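PDB 5EYF: glutamate ABC superfamily ATP binding cassette transporter, binding protein from Enterococcus faecium DO, which binds glutamate and probably delivers it to an ABC transporter as the solute-binding component of an uptake system. Local coordinates for residues T50-G55 with E220-D225; D90-K93 with D97-D100; A105-L110 with A138-Q143. All blocks are in the same frame, centred on the assembly; numbering follows the deposited sequence.

Interaction 1: T50-G55 with E220-D225; sequences TKKILG and EEMHAD
Lys52, on helix 41-54, reaches across to helix 209-225 and meets Asp225 coming from the opposite direction, Lys52 NZ sitting 2.8 Å from Asp225 OD2 in a salt bridge. The ammonium takes the syn lone pair of that oxygen, the side facing OD1, while OD1 itself is held by Thr227. Lys52 gets there with one bend, at chi2 (-57°), and a nearly straight run beyond it. On the way Lys52 CE lies 3.7 Å from CG of the selenomethionine Met222, whose bent end turns to Ile45, Ala48 and Ile49 of the lysine's own helix. Glu221 comes in from a different side: its chain is extended beyond CG and brings OE1 to 3.5 Å from Lys52 CD. The carboxylate does not grip the ammonium directly; Glu221 OE1 stays 4.3 Å from Lys52 NZ. Water 1 spans the gap, accepting from NZ and donating to OE1, though its distance to OE1 is too short to be trusted. Water 2 donates to the same OE1 and to the backbone O of Lys52. With one carboxylate in contact and a second close by, the lysine is probably held charged, and polar chemistry joins the two helices over a small apolar patch.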
ATOM      1  N   THR B  50      -2.708 -19.424  13.279  1.00 16.78           N
ATOM      2  CA  THR B  50      -2.704 -20.295  14.439  1.00 18.64           C
ATOM      3  C   THR B  50      -2.332 -21.723  14.063  1.00 19.59           C
ATOM      4  O   THR B  50      -1.572 -22.388  14.784  1.00 21.00           O
ATOM      5  CB  THR B  50      -4.074 -20.256  15.104  1.00 18.55           C
ATOM      6  OG1 THR B  50      -4.385 -18.895  15.426  1.00 20.06           O
ATOM      7  CG2 THR B  50      -4.008 -21.040  16.423  1.00 19.30           C
ATOM      8  N   LYS B  51      -2.820 -22.204  12.921  1.00 18.71           N
ATOM      9  CA  LYS B  51      -2.445 -23.563  12.522  1.00 20.77           C
ATOM     10  C   LYS B  51      -0.966 -23.661  12.134  1.00 20.26           C
ATOM     11  O   LYS B  51      -0.332 -24.706  12.358  1.00 20.34           O
ATOM     12  CB  LYS B  51      -3.340 -24.040  11.373  1.00 23.52           C
ATOM     13  CG  LYS B  51      -4.823 -24.191  11.748  1.00 26.13           C
ATOM     14  CD  LYS B  51      -5.030 -25.157  12.920  1.00 28.51           C
ATOM     15  CE  LYS B  51      -6.511 -25.545  13.056  1.00 30.25           C
ATOM     16  NZ  LYS B  51      -6.833 -26.287  14.323  1.00 30.11           N
ATOM     17  N   LYS B  52      -0.400 -22.609  11.540  1.00 20.43           N
ATOM     18  CA  LYS B  52       1.037 -22.620  11.268  1.00 20.63           C
ATOM     19  C   LYS B  52       1.845 -22.631  12.563  1.00 20.57           C
ATOM     20  O   LYS B  52       2.853 -23.342  12.669  1.00 22.45           O
ATOM     21  CB  LYS B  52       1.434 -21.404  10.418  1.00 20.53           C
ATOM     22  CG  LYS B  52       0.849 -21.361   9.004  1.00 20.73           C
ATOM     23  CD  LYS B  52       1.193 -22.595   8.192  1.00 22.03           C
ATOM     24  CE  LYS B  52       0.902 -22.350   6.721  1.00 23.39           C
ATOM     25  NZ  LYS B  52       1.040 -23.657   5.994  1.00 24.83           N
ATOM     26  N   ILE B  53       1.443 -21.830  13.554  1.00 21.00           N
ATOM     27  CA  ILE B  53       2.260 -21.693  14.754  1.00 21.53           C
ATOM     28  C   ILE B  53       2.147 -22.937  15.618  1.00 23.03           C
ATOM     29  O   ILE B  53       3.157 -23.504  16.067  1.00 24.72           O
ATOM     30  CB  ILE B  53       1.857 -20.425  15.535  1.00 19.79           C
ATOM     31  CG1 ILE B  53       2.104 -19.188  14.681  1.00 20.85           C
ATOM     32  CG2 ILE B  53       2.582 -20.352  16.913  1.00 20.30           C
ATOM     33  CD1 ILE B  53       1.739 -17.874  15.396  1.00 20.43           C
ATOM     34  N   LEU B  54       0.915 -23.375  15.874  1.00 22.39           N
ATOM     35  CA  LEU B  54       0.648 -24.443  16.819  1.00 23.56           C
ATOM     36  C   LEU B  54       0.487 -25.799  16.163  1.00 24.65           C
ATOM     37  O   LEU B  54       0.497 -26.814  16.868  1.00 26.90           O
ATOM     38  CB  LEU B  54      -0.626 -24.126  17.605  1.00 23.62           C
ATOM     39  CG  LEU B  54      -0.608 -22.824  18.406  1.00 24.04           C
ATOM     40  CD1 LEU B  54      -1.913 -22.669  19.204  1.00 23.75           C
ATOM     41  CD2 LEU B  54       0.625 -22.771  19.335  1.00 24.32           C
ATOM     42  N   GLY B  55       0.315 -25.846  14.857  1.00 24.85           N
ATOM     43  CA  GLY B  55       0.061 -27.106  14.195  1.00 24.78           C
ATOM     44  C   GLY B  55      -1.417 -27.402  14.076  1.00 27.74           C
ATOM     45  O   GLY B  55      -2.290 -26.605  14.443  1.00 27.10           O
ATOM     46  N   GLU B 220       4.785 -15.757   6.250  0.54 18.48           N
ATOM     47  CA  GLU B 220       5.715 -16.170   5.196  0.54 20.53           C
ATOM     48  C   GLU B 220       5.306 -17.510   4.596  0.54 20.75           C
ATOM     49  O   GLU B 220       5.238 -17.667   3.375  0.54 21.86           O
ATOM     50  CB  GLU B 220       7.140 -16.250   5.750  0.54 22.62           C
ATOM     51  CG  GLU B 220       8.203 -16.546   4.696  0.54 27.64           C
ATOM     52  CD  GLU B 220       9.625 -16.509   5.255  0.54 34.34           C
ATOM     53  OE1 GLU B 220       9.790 -16.430   6.493  0.54 36.75           O
ATOM     54  OE2 GLU B 220      10.584 -16.558   4.454  0.54 37.55           O
ATOM     55  N   GLU B 221       5.025 -18.487   5.454  1.00 19.40           N
ATOM     56  CA  GLU B 221       4.658 -19.817   4.986  1.00 20.25           C
ATOM     57  C   GLU B 221       3.353 -19.785   4.196  1.00 19.31           C
ATOM     58  O   GLU B 221       3.211 -20.500   3.194  1.00 20.14           O
ATOM     59  CB  GLU B 221       4.542 -20.748   6.189  1.00 21.59           C
ATOM     60  CG  GLU B 221       5.887 -21.158   6.815  1.00 26.06           C
ATOM     61  CD  GLU B 221       5.720 -22.050   8.047  1.00 31.55           C
ATOM     62  OE1 GLU B 221       4.708 -22.793   8.127  1.00 33.39           O
ATOM     63  OE2 GLU B 221       6.602 -22.004   8.939  1.00 32.96           O
HETATM   64  N   MSE B 222       2.407 -18.935   4.609  1.00 18.22           N
HETATM   65  CA  MSE B 222       1.112 -18.860   3.957  1.00 18.16           C
HETATM   66  C   MSE B 222       1.210 -18.194   2.586  1.00 18.96           C
HETATM   67  O   MSE B 222       0.492 -18.546   1.650  1.00 19.32           O
HETATM   68  CB  MSE B 222       0.131 -18.077   4.836  1.00 17.50           C
HETATM   69  CG  MSE B 222      -0.254 -18.841   6.131  1.00 16.50           C
HETATM   70 SE   MSE B 222      -0.984 -17.682   7.502  0.76 17.96          SE
HETATM   71  CE  MSE B 222      -2.446 -16.826   6.509  0.98 18.96           C
ATOM     72  N   HIS B 223       2.095 -17.202   2.483  1.00 18.76           N
ATOM     73  CA  HIS B 223       2.392 -16.642   1.169  1.00 19.50           C
ATOM     74  C   HIS B 223       3.126 -17.636   0.289  1.00 21.89           C
ATOM     75  O   HIS B 223       2.912 -17.658  -0.930  1.00 25.22           O
ATOM     76  CB  HIS B 223       3.224 -15.382   1.314  1.00 19.93           C
ATOM     77  CG  HIS B 223       2.445 -14.210   1.777  1.00 19.32           C
ATOM     78  ND1 HIS B 223       1.574 -13.525   0.954  1.00 19.06           N
ATOM     79  CD2 HIS B 223       2.430 -13.570   2.968  1.00 18.89           C
ATOM     80  CE1 HIS B 223       1.049 -12.518   1.626  1.00 18.86           C
ATOM     81  NE2 HIS B 223       1.549 -12.524   2.850  1.00 18.56           N
ATOM     82  N   ALA B 224       3.977 -18.477   0.880  1.00 23.17           N
ATOM     83  CA  ALA B 224       4.743 -19.382   0.044  1.00 25.39           C
ATOM     84  C   ALA B 224       3.876 -20.513  -0.482  1.00 25.99           C
ATOM     85  O   ALA B 224       4.119 -21.005  -1.587  1.00 29.09           O
ATOM     86  CB  ALA B 224       5.946 -19.921   0.813  1.00 25.61           C
ATOM     87  N   ASP B 225       2.863 -20.946   0.258  1.00 24.41           N
ATOM     88  CA  ASP B 225       2.126 -22.131  -0.156  1.00 24.44           C
ATOM     89  C   ASP B 225       0.730 -21.830  -0.675  1.00 25.49           C
ATOM     90  O   ASP B 225      -0.010 -22.761  -0.996  1.00 26.92           O
ATOM     91  CB  ASP B 225       2.088 -23.185   0.956  1.00 25.20           C
ATOM     92  CG  ASP B 225       1.291 -22.757   2.189  1.00 24.41           C
ATOM     93  OD1 ASP B 225       0.501 -21.799   2.106  1.00 24.21           O
ATOM     94  OD2 ASP B 225       1.441 -23.420   3.242  1.00 27.77           O
TER
HETATM   95  O   HOH W   1       3.946 -24.212   6.284  1.00 29.37           O
HETATM   96  O   HOH W   2       4.168 -24.615   9.978  1.00 38.52           O

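Interaction 2: D90-K93 with D97-D100; sequences DERK and DFSD. With GLU (glutamic acid), chain E.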
ATOM      1  N   ASP B  90       3.727   4.832  12.534  1.00 21.25           N
ATOM      2  CA  ASP B  90       4.828   5.049  13.479  1.00 22.42           C
ATOM      3  C   ASP B  90       4.320   5.449  14.860  1.00 23.55           C
ATOM      4  O   ASP B  90       4.921   5.070  15.870  1.00 24.62           O
ATOM      5  CB  ASP B  90       5.830   6.071  12.938  1.00 25.14           C
ATOM      6  CG  ASP B  90       6.924   5.418  12.134  1.00 29.23           C
ATOM      7  OD1 ASP B  90       7.065   4.190  12.245  1.00 31.51           O
ATOM      8  OD2 ASP B  90       7.662   6.118  11.416  1.00 30.90           O
ATOM      9  N   GLU B  91       3.205   6.182  14.924  0.60 23.64           N
ATOM     10  CA  GLU B  91       2.626   6.560  16.212  0.60 25.63           C
ATOM     11  C   GLU B  91       2.100   5.342  16.969  0.60 23.37           C
ATOM     12  O   GLU B  91       2.198   5.277  18.202  0.60 23.76           O
ATOM     13  CB  GLU B  91       1.526   7.589  15.972  0.60 28.79           C
ATOM     14  CG  GLU B  91       1.984   8.718  15.024  0.60 31.03           C
ATOM     15  CD  GLU B  91       1.547   8.525  13.562  0.60 30.64           C
ATOM     16  OE1 GLU B  91       0.357   8.812  13.285  0.60 33.67           O
ATOM     17  OE2 GLU B  91       2.372   8.101  12.703  0.60 24.10           O
ATOM     18  N   ARG B  92       1.517   4.378  16.254  1.00 22.05           N
ATOM     19  CA  ARG B  92       1.083   3.140  16.879  1.00 22.30           C
ATOM     20  C   ARG B  92       2.255   2.247  17.239  1.00 22.63           C
ATOM     21  O   ARG B  92       2.179   1.497  18.228  1.00 23.67           O
ATOM     22  CB  ARG B  92       0.110   2.434  15.951  1.00 21.45           C
ATOM     23  CG  ARG B  92      -1.276   3.095  15.973  1.00 21.95           C
ATOM     24  CD  ARG B  92      -2.203   2.559  14.904  1.00 21.37           C
ATOM     25  NE  ARG B  92      -3.530   3.184  14.958  1.00 23.14           N
ATOM     26  CZ  ARG B  92      -4.528   2.883  14.129  1.00 21.18           C
ATOM     27  NH1 ARG B  92      -4.342   1.947  13.191  1.00 18.90           N
ATOM     28  NH2 ARG B  92      -5.723   3.468  14.264  1.00 23.17           N
ATOM     29  N   LYS B  93       3.355   2.335  16.473  1.00 23.60           N
ATOM     30  CA  LYS B  93       4.547   1.556  16.786  1.00 24.18           C
ATOM     31  C   LYS B  93       5.180   1.964  18.114  1.00 25.44           C
ATOM     32  O   LYS B  93       5.996   1.215  18.653  1.00 26.93           O
ATOM     33  CB  LYS B  93       5.540   1.657  15.623  1.00 23.20           C
ATOM     34  CG  LYS B  93       5.028   0.889  14.388  1.00 23.99           C
ATOM     35  CD  LYS B  93       5.943   0.984  13.187  1.00 27.07           C
ATOM     36  CE  LYS B  93       7.297   0.407  13.495  1.00 32.62           C
ATOM     37  NZ  LYS B  93       8.124   0.129  12.286  1.00 35.38           N
ATOM     38  N   ASP B  97       4.056  -3.684  18.653  1.00 21.28           N
ATOM     39  CA  ASP B  97       4.810  -4.153  17.506  1.00 21.32           C
ATOM     40  C   ASP B  97       3.815  -4.617  16.456  1.00 19.74           C
ATOM     41  O   ASP B  97       2.688  -5.011  16.776  1.00 21.73           O
ATOM     42  CB  ASP B  97       5.746  -5.300  17.881  1.00 23.35           C
ATOM     43  CG  ASP B  97       6.973  -4.845  18.650  1.00 24.73           C
ATOM     44  OD1 ASP B  97       7.294  -3.627  18.637  1.00 25.78           O
ATOM     45  OD2 ASP B  97       7.637  -5.739  19.256  1.00 24.54           O
ATOM     46  N   PHE B  98       4.229  -4.577  15.194  1.00 18.21           N
ATOM     47  CA  PHE B  98       3.370  -5.030  14.110  1.00 16.39           C
ATOM     48  C   PHE B  98       4.036  -6.135  13.303  1.00 15.26           C
ATOM     49  O   PHE B  98       5.246  -6.078  13.030  1.00 18.25           O
ATOM     50  CB  PHE B  98       3.052  -3.891  13.130  1.00 15.93           C
ATOM     51  CG  PHE B  98       1.993  -2.920  13.612  1.00 17.22           C
ATOM     52  CD1 PHE B  98       0.660  -3.262  13.554  1.00 18.01           C
ATOM     53  CD2 PHE B  98       2.343  -1.631  14.020  1.00 18.23           C
ATOM     54  CE1 PHE B  98      -0.330  -2.373  13.943  1.00 18.75           C
ATOM     55  CE2 PHE B  98       1.359  -0.716  14.405  1.00 19.85           C
ATOM     56  CZ  PHE B  98       0.019  -1.084  14.360  1.00 18.74           C
ATOM     57  N   SER B  99       3.223  -7.097  12.863  1.00 14.55           N
ATOM     58  CA  SER B  99       3.652  -8.046  11.840  1.00 14.08           C
ATOM     59  C   SER B  99       3.899  -7.336  10.502  1.00 14.93           C
ATOM     60  O   SER B  99       3.586  -6.148  10.298  1.00 14.73           O
ATOM     61  CB  SER B  99       2.591  -9.113  11.595  1.00 15.13           C
ATOM     62  OG  SER B  99       1.456  -8.559  10.910  1.00 14.72           O
ATOM     63  N   ASP B 100       4.409  -8.125   9.567  1.00 15.11           N
ATOM     64  CA  ASP B 100       4.370  -7.746   8.157  1.00 12.95           C
ATOM     65  C   ASP B 100       2.943  -7.395   7.722  1.00 12.27           C
ATOM     66  O   ASP B 100       1.945  -7.918   8.256  1.00 13.57           O
ATOM     67  CB  ASP B 100       4.896  -8.902   7.294  1.00 16.40           C
ATOM     68  CG  ASP B 100       6.363  -9.190   7.533  1.00 21.91           C
ATOM     69  OD1 ASP B 100       7.113  -8.278   7.917  1.00 27.40           O
ATOM     70  OD2 ASP B 100       6.782 -10.326   7.270  1.00 25.35           O
TER
HETATM   71  N   GLU E 301      -7.515   1.000   9.191  1.00 19.56           N
HETATM   72  CA  GLU E 301      -7.875   2.254   9.871  1.00 20.28           C
HETATM   73  C   GLU E 301      -7.246   2.307  11.256  1.00 21.40           C
HETATM   74  O   GLU E 301      -6.568   1.365  11.687  1.00 19.80           O
HETATM   75  CB  GLU E 301      -9.404   2.434   9.965  1.00 21.92           C
HETATM   76  CG  GLU E 301     -10.170   1.198  10.436  1.00 22.94           C
HETATM   77  CD  GLU E 301     -10.020   0.888  11.923  1.00 24.08           C
HETATM   78  OE1 GLU E 301     -10.130  -0.292  12.270  1.00 23.07           O
HETATM   79  OE2 GLU E 301      -9.879   1.811  12.758  1.00 25.23           O
HETATM   80  OXT GLU E 301      -7.385   3.314  11.978  1.00 25.38           O
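Two neighbouring residues of the short helix 90-93, Arg92 and Lys93, press their aliphatic parts against the rim of the Phe98 ring. Arg92 CB comes to 3.7 Å from Phe98 CE2, and Lys93 CG lies at the same 3.7 Å from Phe98 CD2; both approach at the edge, near the ring plane, so this is close packing without a stack or a hydrogen bond between the segments. Beyond CB the arginine leaves the ring. Its chain is fully extended from CG to NE (chi2 171°) and carries the guanidinium off to the bound glutamate. There the guanidinium presents its edge to the ligand carboxylate: Arg92 NH1 donates to the ligand O at 2.7 Å in an almost straight bond, and Arg92 NH2 donates to the ligand OXT at 2.8 Å with a somewhat more bent one. NH1 also gives a hydrogen bond to Thr87 O, which helps fix the rotation of the guanidinium, and Arg70, close to NH2, binds the same ligand. The looser side begins beyond Lys93 CG. From there the chain bends at chi3 (61°) and runs away from the phenylalanine to the second subunit, where NZ is hydrogen-bonded to Glu245 O of that subunit. Asp97 adds little to the packing; its OD1 is in a salt bridge with Lys206. Met86 and Ile88, in the loop leading to the helix, touch the phenylalanine as well. Strand 96-98 pairs antiparallel with strand 198-205, Asp97 bonding through its backbone to Ile204, while Asp97 and Ser99 rest on helix 209-225.

Interaction 3: A105-L110 with A138-Q143; sequences AGQALL and AANIRQ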
ATOM      1  N   ALA B 105      -5.053  -1.445   2.220  1.00 13.67           N
ATOM      2  CA  ALA B 105      -6.261  -0.634   2.079  1.00 14.01           C
ATOM      3  C   ALA B 105      -5.898   0.828   1.810  1.00 14.37           C
ATOM      4  O   ALA B 105      -4.728   1.197   1.682  1.00 14.51           O
ATOM      5  CB  ALA B 105      -7.162  -0.785   3.321  1.00 15.50           C
ATOM      6  N   GLY B 106      -6.917   1.679   1.738  1.00 14.83           N
ATOM      7  CA  GLY B 106      -6.695   3.116   1.636  1.00 15.20           C
ATOM      8  C   GLY B 106      -7.976   3.833   1.956  1.00 15.59           C
ATOM      9  O   GLY B 106      -9.055   3.326   1.670  1.00 16.30           O
ATOM     10  N   GLN B 107      -7.865   5.014   2.553  1.00 14.64           N
ATOM     11  CA  GLN B 107      -9.083   5.713   2.955  1.00 14.79           C
ATOM     12  C   GLN B 107      -9.855   6.227   1.747  1.00 15.50           C
ATOM     13  O   GLN B 107      -9.271   6.668   0.759  1.00 16.07           O
ATOM     14  CB  GLN B 107      -8.752   6.856   3.906  1.00 15.28           C
ATOM     15  CG  GLN B 107     -10.002   7.417   4.589  1.00 16.25           C
ATOM     16  CD  GLN B 107      -9.656   8.299   5.761  1.00 17.30           C
ATOM     17  OE1 GLN B 107      -8.585   8.170   6.326  1.00 20.42           O
ATOM     18  NE2 GLN B 107     -10.543   9.224   6.106  1.00 16.94           N
ATOM     19  N   ALA B 108     -11.182   6.195   1.840  1.00 15.27           N
ATOM     20  CA  ALA B 108     -12.039   6.540   0.710  1.00 16.09           C
ATOM     21  C   ALA B 108     -13.322   7.177   1.212  1.00 15.55           C
ATOM     22  O   ALA B 108     -13.538   7.326   2.417  1.00 15.50           O
ATOM     23  CB  ALA B 108     -12.380   5.318  -0.163  1.00 16.40           C
ATOM     24  N   LEU B 109     -14.168   7.561   0.258  1.00 15.39           N
ATOM     25  CA  LEU B 109     -15.439   8.229   0.518  1.00 14.88           C
ATOM     26  C   LEU B 109     -16.594   7.408  -0.016  1.00 15.92           C
ATOM     27  O   LEU B 109     -16.538   6.906  -1.135  1.00 19.33           O
ATOM     28  CB  LEU B 109     -15.530   9.579  -0.170  1.00 16.14           C
ATOM     29  CG  LEU B 109     -14.536  10.660   0.222  1.00 16.59           C
ATOM     30  CD1 LEU B 109     -14.836  11.962  -0.525  1.00 18.04           C
ATOM     31  CD2 LEU B 109     -14.518  10.892   1.730  1.00 17.52           C
ATOM     32  N   LEU B 110     -17.670   7.339   0.764  1.00 16.55           N
ATOM     33  CA  LEU B 110     -18.930   6.752   0.335  1.00 17.89           C
ATOM     34  C   LEU B 110     -19.988   7.851   0.322  1.00 18.59           C
ATOM     35  O   LEU B 110     -20.118   8.593   1.301  1.00 18.33           O
ATOM     36  CB  LEU B 110     -19.344   5.630   1.304  1.00 19.15           C
ATOM     37  CG  LEU B 110     -20.613   4.825   0.999  1.00 20.64           C
ATOM     38  CD1 LEU B 110     -20.268   3.746   0.004  1.00 21.37           C
ATOM     39  CD2 LEU B 110     -21.236   4.213   2.266  1.00 22.22           C
ATOM     40  N   ALA B 138     -10.992  10.088  10.911  1.00 23.80           N
ATOM     41  CA  ALA B 138     -11.388  11.473  11.162  1.00 27.23           C
ATOM     42  C   ALA B 138     -10.169  12.374  11.121  1.00 28.86           C
ATOM     43  O   ALA B 138     -10.177  13.421  10.457  1.00 31.10           O
ATOM     44  CB  ALA B 138     -12.126  11.607  12.499  1.00 28.06           C
ATOM     45  N   ALA B 139      -9.072  11.921  11.717  1.00 30.80           N
ATOM     46  CA  ALA B 139      -7.837  12.695  11.657  1.00 32.36           C
ATOM     47  C   ALA B 139      -7.333  12.838  10.223  1.00 31.66           C
ATOM     48  O   ALA B 139      -6.891  13.920   9.833  1.00 31.66           O
ATOM     49  CB  ALA B 139      -6.772  12.066  12.558  1.00 33.71           C
ATOM     50  N   ASN B 140      -7.393  11.768   9.419  1.00 28.57           N
ATOM     51  CA  ASN B 140      -6.940  11.884   8.034  1.00 26.94           C
ATOM     52  C   ASN B 140      -7.802  12.856   7.236  1.00 26.83           C
ATOM     53  O   ASN B 140      -7.298  13.537   6.328  1.00 26.65           O
ATOM     54  CB  ASN B 140      -6.939  10.523   7.338  1.00 27.35           C
ATOM     55  CG  ASN B 140      -5.796   9.612   7.799  1.00 30.36           C
ATOM     56  OD1 ASN B 140      -4.795  10.079   8.349  1.00 32.41           O
ATOM     57  ND2 ASN B 140      -5.959   8.294   7.575  1.00 30.21           N
ATOM     58  N   ILE B 141      -9.105  12.909   7.517  1.00 27.11           N
ATOM     59  CA  ILE B 141      -9.934  13.891   6.825  1.00 28.33           C
ATOM     60  C   ILE B 141      -9.495  15.294   7.187  1.00 29.77           C
ATOM     61  O   ILE B 141      -9.410  16.177   6.325  1.00 30.90           O
ATOM     62  CB  ILE B 141     -11.427  13.708   7.138  1.00 31.48           C
ATOM     63  CG1 ILE B 141     -12.012  12.604   6.294  1.00 30.90           C
ATOM     64  CG2 ILE B 141     -12.164  14.991   6.755  1.00 34.54           C
ATOM     65  CD1 ILE B 141     -12.130  12.953   4.838  1.00 28.64           C
ATOM     66  N   ARG B 142      -9.240  15.539   8.472  1.00 31.42           N
ATOM     67  CA  ARG B 142      -8.880  16.890   8.870  1.00 33.79           C
ATOM     68  C   ARG B 142      -7.603  17.342   8.179  1.00 33.07           C
ATOM     69  O   ARG B 142      -7.372  18.541   8.033  1.00 34.05           O
ATOM     70  CB  ARG B 142      -8.762  16.968  10.397  1.00 37.52           C
ATOM     71  CG  ARG B 142     -10.096  16.667  11.084  1.00 42.63           C
ATOM     72  CD  ARG B 142     -10.114  16.887  12.598  1.00 47.54           C
ATOM     73  NE  ARG B 142     -11.485  16.838  13.126  1.00 50.63           N
ATOM     74  CZ  ARG B 142     -12.003  15.806  13.788  1.00 52.27           C
ATOM     75  NH1 ARG B 142     -11.256  14.735  14.024  1.00 52.56           N
ATOM     76  NH2 ARG B 142     -13.262  15.844  14.226  1.00 52.55           N
ATOM     77  N   GLN B 143      -6.790  16.408   7.711  1.00 32.10           N
ATOM     78  CA  GLN B 143      -5.611  16.755   6.938  1.00 31.90           C
ATOM     79  C   GLN B 143      -5.907  16.921   5.450  1.00 31.53           C
ATOM     80  O   GLN B 143      -5.529  17.929   4.841  1.00 33.00           O
ATOM     81  CB  GLN B 143      -4.541  15.689   7.142  1.00 33.48           C
ATOM     82  CG  GLN B 143      -3.332  15.862   6.245  1.00 35.08           C
ATOM     83  CD  GLN B 143      -2.234  14.895   6.600  1.00 36.72           C
ATOM     84  OE1 GLN B 143      -2.136  14.463   7.738  1.00 37.39           O
ATOM     85  NE2 GLN B 143      -1.411  14.537   5.626  1.00 38.31           N
TER
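Strand 103-112 belongs to the mixed sheet of this periplasmic-binding-protein fold, and helix 136-144, which begins at the glutamate-binding Thr136, packs across it nearly at a right angle (87° between the short axes). Gln107 and Asn140 make the central link. Asn140 ND2 donates to Gln107 OE1 at 2.9 Å, with the donor nearly in line with the glutamine C=O and the acceptor lying in the asparagine's amide plane. The side chains meet at a slant, with their amide planes 36° apart. Gln107 spans the gap by holding CG anti to its own backbone nitrogen (chi1 -167°) and staying extended beyond it. Asn140 CB sits tightly against the same oxygen, 3.0 Å from Gln107 OE1.

The other half of the glutamine amide is bound as well: NE2 donates to Ser137 O, one turn back on the helix, and is also hydrogen-bonded to Thr172 OG1. A buried amide is thus gripped from both its ends, which fixes its flip and ties the strand to the first turn of the helix. This is the strand-and-helix layering of an alpha/beta lobe, here beside the ligand pocket: the side chain of Asn140 is about 7 Å from the bound glutamate, and that of Gln107 about 5 Å from that of Asp174, another ligand-binding residue.

Beside the amides Ile141 fills in: its CG1 lies 3.7 Å from Gln107 NE2, the two side chains crossing at roughly a right angle, and the apolar pair is Ile141 CD1 with Leu109 CD2, at a looser 4.4 Å. Phe195 touches both Gln107 and Ile141, while Ile150 of strand 149-153 and Leu123 also lie against the isoleucine.

How the interactions relate
The three contacts lie at different removes from the bound glutamate. Interaction 2 touches it directly through Arg92, interaction 3 lies beside the pocket, the Asn140 side chain being about 4 Å from that of the ligand-binding Thr136, and interaction 1 lies away from the glutamate site. Centres of interactions 2 and 3 are 20 Å apart, yet strands 96-98 and 103-112 follow each other in the chain and join the same mixed sheet. Helix 209-225 connects interactions 1 and 2: it carries Asp225 and also meets Asp97 and Ser99, although the nearest atoms of the two contacts are about 6 Å apart. Interactions 1 and 3 fall on opposite sides of the chain's centre, 33 Å between their own centres.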